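Local coordinates for protein toll (Drosophila melanogaster, PDB 4LXR), which acts as the cell-surface receptor for the cleaved cytokine Spätzle, switching on Toll signalling in antifungal immunity and in dorsal-ventral patterning of the embryo, at residues R398-D403 against D424-L429; T436-P441 against I458-N463; A673-T678 against S695-Q700. All coordinates share one frame; numbering follows the deposited sequence.

Interaction 1 of 3, residues R398-D403 against D424-L429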
loop_
_atom_site.group_PDB
_atom_site.type_symbol
_atom_site.label_atom_id
_atom_site.label_comp_id
_atom_site.label_asym_id
_atom_site.label_seq_id
_atom_site.Cartn_x
_atom_site.Cartn_y
_atom_site.Cartn_z
ATOM N N ARG A 398 -6.959 -18.807 -9.706
ATOM C CA ARG A 398 -6.714 -19.166 -11.106
ATOM C C ARG A 398 -7.994 -18.931 -11.899
ATOM O O ARG A 398 -8.351 -19.727 -12.770
ATOM C CB ARG A 398 -6.316 -20.637 -11.247
ATOM C CG ARG A 398 -5.185 -21.118 -10.322
ATOM C CD ARG A 398 -3.939 -20.253 -10.395
ATOM N NE ARG A 398 -3.406 -20.177 -11.749
ATOM C CZ ARG A 398 -3.025 -19.054 -12.352
ATOM N NH1 ARG A 398 -3.118 -17.884 -11.729
ATOM N NH2 ARG A 398 -2.555 -19.104 -13.593
ATOM N N LEU A 399 -8.697 -17.844 -11.589
ATOM C CA LEU A 399 -10.012 -17.599 -12.182
ATOM C C LEU A 399 -9.890 -17.404 -13.671
ATOM O O LEU A 399 -9.058 -16.633 -14.129
ATOM C CB LEU A 399 -10.680 -16.373 -11.559
ATOM C CG LEU A 399 -11.110 -16.521 -10.104
ATOM C CD1 LEU A 399 -11.790 -15.230 -9.624
ATOM C CD2 LEU A 399 -12.061 -17.697 -10.034
ATOM N N ARG A 400 -10.716 -18.116 -14.422
ATOM C CA ARG A 400 -10.675 -18.039 -15.871
ATOM C C ARG A 400 -12.065 -17.705 -16.430
ATOM O O ARG A 400 -12.188 -16.976 -17.415
ATOM C CB ARG A 400 -10.102 -19.337 -16.460
ATOM C CG ARG A 400 -10.687 -19.758 -17.794
ATOM C CD ARG A 400 -9.609 -19.964 -18.851
ATOM N NE ARG A 400 -10.180 -20.217 -20.175
ATOM C CZ ARG A 400 -10.636 -19.261 -20.984
ATOM N NH1 ARG A 400 -10.588 -17.987 -20.603
ATOM N NH2 ARG A 400 -11.143 -19.576 -22.170
ATOM N N THR A 401 -13.117 -18.220 -15.803
ATOM C CA THR A 401 -14.459 -17.884 -16.256
ATOM C C THR A 401 -15.330 -17.285 -15.169
ATOM O O THR A 401 -15.221 -17.633 -13.991
ATOM C CB THR A 401 -15.213 -19.095 -16.842
ATOM O OG1 THR A 401 -15.630 -19.953 -15.769
ATOM C CG2 THR A 401 -14.341 -19.850 -17.819
ATOM N N ILE A 402 -16.204 -16.386 -15.593
ATOM C CA ILE A 402 -17.186 -15.767 -14.727
ATOM C C ILE A 402 -18.541 -15.943 -15.393
ATOM O O ILE A 402 -18.777 -15.404 -16.470
ATOM C CB ILE A 402 -16.905 -14.270 -14.538
ATOM C CG1 ILE A 402 -15.476 -14.062 -14.033
ATOM C CG2 ILE A 402 -17.928 -13.642 -13.562
ATOM C CD1 ILE A 402 -15.218 -12.663 -13.503
ATOM N N ASP A 403 -19.421 -16.726 -14.771
ATOM C CA ASP A 403 -20.730 -16.982 -15.349
ATOM C C ASP A 403 -21.462 -15.661 -15.593
ATOM O O ASP A 403 -21.316 -14.702 -14.819
ATOM C CB ASP A 403 -21.560 -17.868 -14.436
ATOM C CG ASP A 403 -22.881 -18.251 -15.062
ATOM O OD1 ASP A 403 -23.850 -17.467 -14.941
ATOM O OD2 ASP A 403 -22.945 -19.325 -15.695
ATOM N N ASP A 424 -9.997 -13.289 -18.885
ATOM C CA ASP A 424 -9.957 -12.586 -20.171
ATOM C C ASP A 424 -11.342 -12.126 -20.659
ATOM O O ASP A 424 -11.459 -11.450 -21.687
ATOM C CB ASP A 424 -9.226 -13.427 -21.238
ATOM C CG ASP A 424 -9.973 -14.698 -21.615
ATOM O OD1 ASP A 424 -11.009 -15.016 -20.987
ATOM O OD2 ASP A 424 -9.507 -15.396 -22.544
ATOM N N LEU A 425 -12.380 -12.512 -19.923
ATOM C CA LEU A 425 -13.777 -12.247 -20.295
ATOM C C LEU A 425 -14.137 -12.715 -21.708
ATOM O O LEU A 425 -15.158 -12.309 -22.263
ATOM C CB LEU A 425 -14.153 -10.779 -20.082
ATOM C CG LEU A 425 -14.078 -10.253 -18.647
ATOM C CD1 LEU A 425 -14.593 -8.821 -18.593
ATOM C CD2 LEU A 425 -14.859 -11.149 -17.675
ATOM N N GLN A 426 -13.281 -13.568 -22.269
ATOM C CA GLN A 426 -13.575 -14.352 -23.470
ATOM C C GLN A 426 -14.094 -13.505 -24.620
ATOM O O GLN A 426 -15.149 -13.792 -25.178
ATOM C CB GLN A 426 -14.569 -15.471 -23.126
ATOM C CG GLN A 426 -14.292 -16.124 -21.763
ATOM C CD GLN A 426 -14.986 -17.461 -21.582
ATOM O OE1 GLN A 426 -14.928 -18.327 -22.454
ATOM N NE2 GLN A 426 -15.647 -17.634 -20.445
ATOM N N GLN A 427 -13.339 -12.474 -24.978
ATOM C CA GLN A 427 -13.824 -11.465 -25.906
ATOM C C GLN A 427 -13.210 -11.518 -27.314
ATOM O O GLN A 427 -11.998 -11.381 -27.468
ATOM C CB GLN A 427 -13.609 -10.087 -25.298
ATOM C CG GLN A 427 -14.245 -8.979 -26.102
ATOM C CD GLN A 427 -15.747 -9.126 -26.210
ATOM O OE1 GLN A 427 -16.445 -9.236 -25.205
ATOM N NE2 GLN A 427 -16.251 -9.129 -27.435
ATOM N N PRO A 428 -14.054 -11.711 -28.346
ATOM C CA PRO A 428 -13.618 -11.763 -29.750
ATOM C C PRO A 428 -13.164 -10.412 -30.306
ATOM O O PRO A 428 -13.811 -9.389 -30.081
ATOM C CB PRO A 428 -14.869 -12.256 -30.491
ATOM C CG PRO A 428 -15.998 -11.897 -29.603
ATOM C CD PRO A 428 -15.475 -12.074 -28.210
ATOM N N LEU A 429 -12.061 -10.434 -31.049
ATOM C CA LEU A 429 -11.347 -9.225 -31.451
ATOM C C LEU A 429 -12.158 -8.316 -32.355
ATOM O O LEU A 429 -12.080 -7.091 -32.254
ATOM C CB LEU A 429 -10.031 -9.594 -32.144
ATOM C CG LEU A 429 -8.752 -9.641 -31.299
ATOM C CD1 LEU A 429 -8.945 -10.409 -29.988
ATOM C CD2 LEU A 429 -7.623 -10.251 -32.123
HETATM O O HOH W 1 -13.181 -14.592 -18.293
HETATM O O HOH W 2 -15.753 -15.300 -18.350
#
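Arg-400 reaches Asp-424 between two adjacent turns of the leucine-rich-repeat solenoid. Residues 398-403 belong to repeat 11 and residues 424-429 to repeat 12. The backbones stay apart: CA of Arg-400 and CA of Asp-424 are 7.0 Å from each other. Side chains and water bridge the distance.

The arginine chain bends at chi2 and sets NH1 3.0 Å from OD1 of Asp-424. This is a salt bridge with a weak hydrogen bond, bent to 131° at the hydrogen. OD1 lies at the edge of the guanidinium, near its plane, but the two flat groups are turned 79° apart. The same OD1 takes the backbone N of Gln-426, also at 3.0 Å, from above the carboxylate plane. That bond makes an Asx turn, in which Leu-425 and Gln-426 both adopt positive phi. With an alanine at Asp-424, the turn would probably be less firmly held and the Arg-400 guanidinium would lose its charged mate in this contact.

Gln-426 points toward residues 398-403. Its CG lies beside the backbone N (chi1 -40°) and the rest of the chain is extended, which carries NE2 to 3.7 Å from CG2 of Thr-401. Next to it along the segments, CD1 of Ile-402 and CD2 of Leu-425 make a loose apolar touch. Away from residues 424-429, strand 401-402 pairs with strand 377-378 of the preceding repeat.

Two waters span the gap. One donates to Arg-400 O at 2.7 Å and accepts weakly from Leu-425 N. The other accepts from Ile-402 N at 3.0 Å and from Gln-426 NE2 at 3.1 Å.

Interaction 2 of 3, residues T436-P441 against I458-N463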
loop_
_atom_site.group_PDB
_atom_site.type_symbol
_atom_site.label_atom_id
_atom_site.label_comp_id
_atom_site.label_asym_id
_atom_site.label_seq_id
_atom_site.Cartn_x
_atom_site.Cartn_y
_atom_site.Cartn_z
ATOM N N THR A 436 -18.796 -2.797 -30.756
ATOM C CA THR A 436 -20.034 -3.366 -30.242
ATOM C C THR A 436 -20.208 -3.041 -28.749
ATOM O O THR A 436 -19.249 -3.054 -27.981
ATOM C CB THR A 436 -20.116 -4.892 -30.526
ATOM O OG1 THR A 436 -20.264 -5.105 -31.940
ATOM C CG2 THR A 436 -21.297 -5.541 -29.799
ATOM N N GLN A 437 -21.435 -2.702 -28.369
ATOM C CA GLN A 437 -21.769 -2.389 -26.995
ATOM C C GLN A 437 -21.875 -3.700 -26.215
ATOM O O GLN A 437 -22.834 -4.459 -26.372
ATOM C CB GLN A 437 -23.085 -1.607 -26.950
ATOM C CG GLN A 437 -23.319 -0.813 -25.671
ATOM C CD GLN A 437 -24.429 0.218 -25.822
ATOM O OE1 GLN A 437 -25.002 0.373 -26.900
ATOM N NE2 GLN A 437 -24.732 0.928 -24.740
ATOM N N ILE A 438 -20.870 -3.973 -25.390
ATOM C CA ILE A 438 -20.764 -5.267 -24.732
ATOM C C ILE A 438 -20.657 -5.059 -23.240
ATOM O O ILE A 438 -19.727 -4.413 -22.772
ATOM C CB ILE A 438 -19.508 -6.033 -25.209
ATOM C CG1 ILE A 438 -19.417 -6.020 -26.738
ATOM C CG2 ILE A 438 -19.519 -7.461 -24.678
ATOM C CD1 ILE A 438 -17.995 -6.035 -27.280
ATOM N N ASN A 439 -21.616 -5.575 -22.485
ATOM C CA ASN A 439 -21.522 -5.486 -21.025
ATOM C C ASN A 439 -20.691 -6.624 -20.440
ATOM O O ASN A 439 -20.851 -7.779 -20.833
ATOM C CB ASN A 439 -22.908 -5.476 -20.372
ATOM C CG ASN A 439 -23.643 -4.163 -20.570
ATOM O OD1 ASN A 439 -23.038 -3.088 -20.580
ATOM N ND2 ASN A 439 -24.961 -4.245 -20.725
ATOM N N SER A 440 -19.805 -6.277 -19.511
ATOM C CA SER A 440 -19.100 -7.252 -18.686
ATOM C C SER A 440 -20.076 -7.949 -17.724
ATOM O O SER A 440 -21.188 -7.469 -17.517
ATOM C CB SER A 440 -18.000 -6.554 -17.884
ATOM O OG SER A 440 -18.508 -6.038 -16.661
ATOM N N PRO A 441 -19.666 -9.091 -17.140
ATOM C CA PRO A 441 -20.486 -9.771 -16.123
ATOM C C PRO A 441 -20.764 -8.902 -14.890
ATOM O O PRO A 441 -21.651 -9.212 -14.089
ATOM C CB PRO A 441 -19.621 -10.980 -15.722
ATOM C CG PRO A 441 -18.778 -11.252 -16.909
ATOM C CD PRO A 441 -18.493 -9.899 -17.529
ATOM N N ILE A 458 -7.495 -8.794 -19.637
ATOM C CA ILE A 458 -8.505 -7.948 -20.232
ATOM C C ILE A 458 -7.870 -7.239 -21.428
ATOM O O ILE A 458 -6.693 -6.846 -21.380
ATOM C CB ILE A 458 -9.022 -6.925 -19.201
ATOM C CG1 ILE A 458 -9.549 -7.649 -17.951
ATOM C CG2 ILE A 458 -10.075 -6.025 -19.805
ATOM C CD1 ILE A 458 -10.790 -8.453 -18.190
ATOM N N ILE A 459 -8.634 -7.107 -22.509
ATOM C CA ILE A 459 -8.147 -6.430 -23.706
ATOM C C ILE A 459 -8.983 -5.208 -24.049
ATOM O O ILE A 459 -8.676 -4.486 -24.988
ATOM C CB ILE A 459 -8.136 -7.375 -24.939
ATOM C CG1 ILE A 459 -9.540 -7.883 -25.242
ATOM C CG2 ILE A 459 -7.213 -8.547 -24.707
ATOM C CD1 ILE A 459 -9.623 -8.656 -26.536
ATOM N N PHE A 460 -10.033 -4.963 -23.281
ATOM C CA PHE A 460 -11.043 -4.004 -23.708
ATOM C C PHE A 460 -11.691 -3.301 -22.526
ATOM O O PHE A 460 -11.983 -3.932 -21.505
ATOM C CB PHE A 460 -12.097 -4.771 -24.515
ATOM C CG PHE A 460 -13.285 -3.958 -24.921
ATOM C CD1 PHE A 460 -13.163 -2.946 -25.862
ATOM C CD2 PHE A 460 -14.540 -4.252 -24.413
ATOM C CE1 PHE A 460 -14.272 -2.210 -26.266
ATOM C CE2 PHE A 460 -15.651 -3.528 -24.806
ATOM C CZ PHE A 460 -15.516 -2.501 -25.740
ATOM N N VAL A 461 -11.925 -1.998 -22.671
ATOM C CA VAL A 461 -12.698 -1.242 -21.691
ATOM C C VAL A 461 -14.195 -1.411 -21.964
ATOM O O VAL A 461 -14.731 -0.789 -22.873
ATOM C CB VAL A 461 -12.347 0.258 -21.744
ATOM C CG1 VAL A 461 -13.160 1.014 -20.735
ATOM C CG2 VAL A 461 -10.855 0.462 -21.509
ATOM N N TYR A 462 -14.858 -2.254 -21.176
ATOM C CA TYR A 462 -16.269 -2.602 -21.398
ATOM C C TYR A 462 -17.262 -1.456 -21.215
ATOM O O TYR A 462 -16.974 -0.472 -20.543
ATOM C CB TYR A 462 -16.671 -3.808 -20.525
ATOM C CG TYR A 462 -16.150 -5.108 -21.078
ATOM C CD1 TYR A 462 -14.797 -5.431 -20.987
ATOM C CD2 TYR A 462 -17.001 -6.003 -21.721
ATOM C CE1 TYR A 462 -14.306 -6.617 -21.519
ATOM C CE2 TYR A 462 -16.523 -7.200 -22.240
ATOM C CZ TYR A 462 -15.176 -7.498 -22.141
ATOM O OH TYR A 462 -14.702 -8.680 -22.663
ATOM N N ASN A 463 -18.443 -1.610 -21.804
ATOM C CA ASN A 463 -19.466 -0.562 -21.814
ATOM C C ASN A 463 -20.002 -0.187 -20.436
ATOM O O ASN A 463 -20.143 0.998 -20.118
ATOM C CB ASN A 463 -20.632 -0.960 -22.725
ATOM C CG ASN A 463 -21.788 0.024 -22.655
ATOM O OD1 ASN A 463 -21.766 1.074 -23.295
ATOM N ND2 ASN A 463 -22.807 -0.313 -21.871
#
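The nearest CA atoms are those of Asn-439 and Asn-463, 5.4 Å apart, and the touching parts of the two segments run at 90° to each other. Residues 436-441 lie in the loop between helix 429-433 and strand 450-452; residues 458-463 are the loop of leucine-rich repeat 13 that enters helix 463-467. One backbone bond ties them, from Asn-463 N to Ile-438 O at 3.2 Å.

The Asn-463 side chain continues the join. Its CG is anti to the backbone N (chi1 174°), which places the amide between Gln-437 and Asn-439. ND2 gives a nearly straight bond (169°) to Asn-439 OD1 at 3.1 Å, and this acceptor lies in the Asn-463 amide plane. OD1 takes only a weak bond from Gln-437 NE2; Asn-467 ND2 also donates to it.

On the inner side, Ile-438 splits its branches between two rings. CG2 meets Tyr-462 CE2 at 3.9 Å, and CD1 meets Phe-460 CE2 at 4.2 Å. Ile-438 O lies at the tyrosine ring edge, while Phe-460 CD2 sits over one face of that ring.

The directional amide bonds thus probably set where Asn-463 sits against residues 437-439, while the apolar packing of Ile-438 is less specific.

Interaction 3 of 3, residues A673-T678 against S695-Q700. With NAG (2-acetamido-2-deoxy-beta-D-glucopyranose), chain G.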
loop_
_atom_site.group_PDB
_atom_site.type_symbol
_atom_site.label_atom_id
_atom_site.label_comp_id
_atom_site.label_asym_id
_atom_site.label_seq_id
_atom_site.Cartn_x
_atom_site.Cartn_y
_atom_site.Cartn_z
ATOM N N ALA A 673 19.703 21.385 -54.167
ATOM C CA ALA A 673 21.067 21.873 -53.997
ATOM C C ALA A 673 22.086 20.796 -54.337
ATOM O O ALA A 673 21.959 19.650 -53.900
ATOM C CB ALA A 673 21.289 22.390 -52.574
ATOM N N GLY A 674 23.084 21.159 -55.136
ATOM C CA GLY A 674 24.204 20.273 -55.399
ATOM C C GLY A 674 23.988 19.314 -56.551
ATOM O O GLY A 674 24.404 18.166 -56.489
ATOM N N ASN A 675 23.340 19.787 -57.608
ATOM C CA ASN A 675 23.092 18.974 -58.784
ATOM C C ASN A 675 23.754 19.549 -60.046
ATOM O O ASN A 675 24.529 20.503 -59.954
ATOM C CB ASN A 675 21.590 18.765 -58.964
ATOM C CG ASN A 675 21.048 17.678 -58.048
ATOM O OD1 ASN A 675 21.219 16.498 -58.328
ATOM N ND2 ASN A 675 20.406 18.070 -56.953
ATOM N N ASN A 676 23.465 18.962 -61.207
ATOM C CA ASN A 676 24.122 19.354 -62.452
ATOM C C ASN A 676 23.213 20.134 -63.410
ATOM O O ASN A 676 23.344 20.003 -64.625
ATOM C CB ASN A 676 24.645 18.110 -63.192
ATOM C CG ASN A 676 25.972 17.597 -62.645
ATOM O OD1 ASN A 676 26.191 17.554 -61.435
ATOM N ND2 ASN A 676 26.863 17.202 -63.546
ATOM N N LEU A 677 22.286 20.925 -62.873
ATOM C CA LEU A 677 21.275 21.584 -63.696
ATOM C C LEU A 677 21.865 22.742 -64.489
ATOM O O LEU A 677 22.483 23.640 -63.913
ATOM C CB LEU A 677 20.119 22.101 -62.832
ATOM C CG LEU A 677 19.214 21.054 -62.162
ATOM C CD1 LEU A 677 18.163 21.683 -61.259
ATOM C CD2 LEU A 677 18.566 20.176 -63.224
ATOM N N THR A 678 21.650 22.737 -65.803
ATOM C CA THR A 678 22.177 23.804 -66.656
ATOM C C THR A 678 21.120 24.813 -67.125
ATOM O O THR A 678 21.457 25.894 -67.596
ATOM C CB THR A 678 22.950 23.241 -67.863
ATOM O OG1 THR A 678 22.126 22.317 -68.588
ATOM C CG2 THR A 678 24.222 22.536 -67.397
ATOM N N SER A 695 20.363 26.056 -55.667
ATOM C CA SER A 695 21.740 26.444 -55.380
ATOM C C SER A 695 22.733 25.326 -55.728
ATOM O O SER A 695 22.367 24.148 -55.809
ATOM C CB SER A 695 21.894 26.857 -53.908
ATOM O OG SER A 695 21.524 25.810 -53.024
ATOM N N TRP A 696 23.988 25.711 -55.937
ATOM C CA TRP A 696 25.059 24.770 -56.265
ATOM C C TRP A 696 24.708 23.848 -57.420
ATOM O O TRP A 696 24.876 22.632 -57.339
ATOM C CB TRP A 696 25.525 24.005 -55.018
ATOM C CG TRP A 696 25.995 24.974 -53.992
ATOM C CD1 TRP A 696 25.286 25.451 -52.920
ATOM C CD2 TRP A 696 27.253 25.661 -53.982
ATOM N NE1 TRP A 696 26.041 26.382 -52.235
ATOM C CE2 TRP A 696 27.251 26.523 -52.865
ATOM C CE3 TRP A 696 28.383 25.625 -54.806
ATOM C CZ2 TRP A 696 28.340 27.338 -52.551
ATOM C CZ3 TRP A 696 29.462 26.431 -54.490
ATOM C CH2 TRP A 696 29.431 27.280 -53.377
ATOM N N ASN A 697 24.204 24.448 -58.494
ATOM C CA ASN A 697 23.981 23.734 -59.738
ATOM C C ASN A 697 24.906 24.295 -60.813
ATOM O O ASN A 697 25.955 24.840 -60.475
ATOM C CB ASN A 697 22.502 23.772 -60.121
ATOM C CG ASN A 697 21.702 22.652 -59.445
ATOM O OD1 ASN A 697 21.472 21.612 -60.043
ATOM N ND2 ASN A 697 21.296 22.863 -58.194
ATOM N N HIS A 698 24.547 24.164 -62.089
ATOM C CA HIS A 698 25.399 24.681 -63.173
ATOM C C HIS A 698 24.716 25.805 -63.954
ATOM O O HIS A 698 24.902 25.921 -65.166
ATOM C CB HIS A 698 25.778 23.570 -64.169
ATOM C CG HIS A 698 26.645 22.492 -63.593
ATOM N ND1 HIS A 698 27.036 22.468 -62.272
ATOM C CD2 HIS A 698 27.198 21.396 -64.167
ATOM C CE1 HIS A 698 27.789 21.404 -62.054
ATOM N NE2 HIS A 698 27.904 20.739 -63.189
ATOM N N LEU A 699 23.919 26.614 -63.269
ATOM C CA LEU A 699 23.064 27.586 -63.943
ATOM C C LEU A 699 23.817 28.860 -64.276
ATOM O O LEU A 699 24.602 29.363 -63.470
ATOM C CB LEU A 699 21.849 27.925 -63.078
ATOM C CG LEU A 699 20.934 26.778 -62.645
ATOM C CD1 LEU A 699 19.932 27.319 -61.629
ATOM C CD2 LEU A 699 20.211 26.189 -63.843
ATOM N N GLN A 700 23.561 29.390 -65.462
ATOM C CA GLN A 700 24.220 30.617 -65.888
ATOM C C GLN A 700 23.238 31.770 -65.969
ATOM O O GLN A 700 23.629 32.939 -65.932
ATOM C CB GLN A 700 24.910 30.404 -67.233
ATOM C CG GLN A 700 26.011 29.360 -67.180
ATOM C CD GLN A 700 27.019 29.514 -68.303
ATOM O OE1 GLN A 700 27.181 30.599 -68.859
ATOM N NE2 GLN A 700 27.707 28.429 -68.634
HETATM C C1 NAG G . 28.105 16.848 -62.908
HETATM C C2 NAG G . 28.880 15.808 -63.717
HETATM C C3 NAG G . 30.194 15.468 -63.013
HETATM C C4 NAG G . 30.983 16.729 -62.682
HETATM C C5 NAG G . 30.099 17.733 -61.944
HETATM C C6 NAG G . 30.764 19.075 -61.737
HETATM C C7 NAG G . 27.234 14.416 -64.914
HETATM C C8 NAG G . 26.493 13.109 -64.913
HETATM N N2 NAG G . 28.082 14.605 -63.897
HETATM O O3 NAG G . 30.981 14.601 -63.824
HETATM O O4 NAG G . 32.080 16.364 -61.851
HETATM O O5 NAG G . 28.910 17.987 -62.704
HETATM O O6 NAG G . 30.868 19.391 -60.355
HETATM O O7 NAG G . 27.071 15.258 -65.792
HETATM O O HOH W 3 24.302 26.849 -67.760
#
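Residues 673-675 run in step with 695-697, with Gly-674 CA 4.7 Å from Trp-696 CA, as successive turns of a leucine-rich-repeat solenoid (repeats 17 and 18). Asn-675 and Asn-697 are the consensus asparagines that form the asparagine ladder of this fold.

Asn-697 turns its amide inward between the turns. Its OD1 accepts from Leu-677 N at 3.0 Å, in the carbonyl plane on a lone pair. Its ND2 donates to Ser-695 O, at 2.9 Å, and to Leu-672 O. Gly-674 N reaches Ser-695 O from the opposite face, so this oxygen is gripped twice. Asn-675 is held in a similar way one rung earlier: ND2 donates to Leu-648 O and Leu-672 O, and OD1 accepts from Leu-653 N.

Further along, His-698 N donates to Leu-677 O at 2.8 Å. Leu-677 CB and Leu-699 CD2 pack in the interior at 4.2 Å.

With CG anti to the carbonyl carbon (chi1 -66°), His-698 turns one ring face to Asn-676. CA of Asn-676 stands 4.0 Å from the ring centroid, a CH-pi contact 6° off the normal. Asn-676 ND2 is bonded to C1 of an N-linked NAG. His-698 NE2 donates to O5 of that sugar at 3.0 Å, with 150° at the hydrogen.

Interactions 1 and 2 are neighbours in the extracellular leucine-rich-repeat part of Toll, with centres 11 Å apart. Interaction 1 joins repeats 11 and 12; interaction 2 joins the linker after repeat 12 to repeat 13. Tyr-462 links them: its OH probably bonds to Gln-427 OE1, at 3.1 Å, and packs against Leu-425 CB. Interaction 3 is remote, near the C-terminal end. Its centre is about 67 Å from that of interaction 1 and about 62 Å from that of interaction 2. A glycan is attached within interaction 3. The side chain of Asp-424 is about 5 Å from a bound NAG, and that of Phe-460 about 10 Å. No other protein chain of the assembly touches these segments.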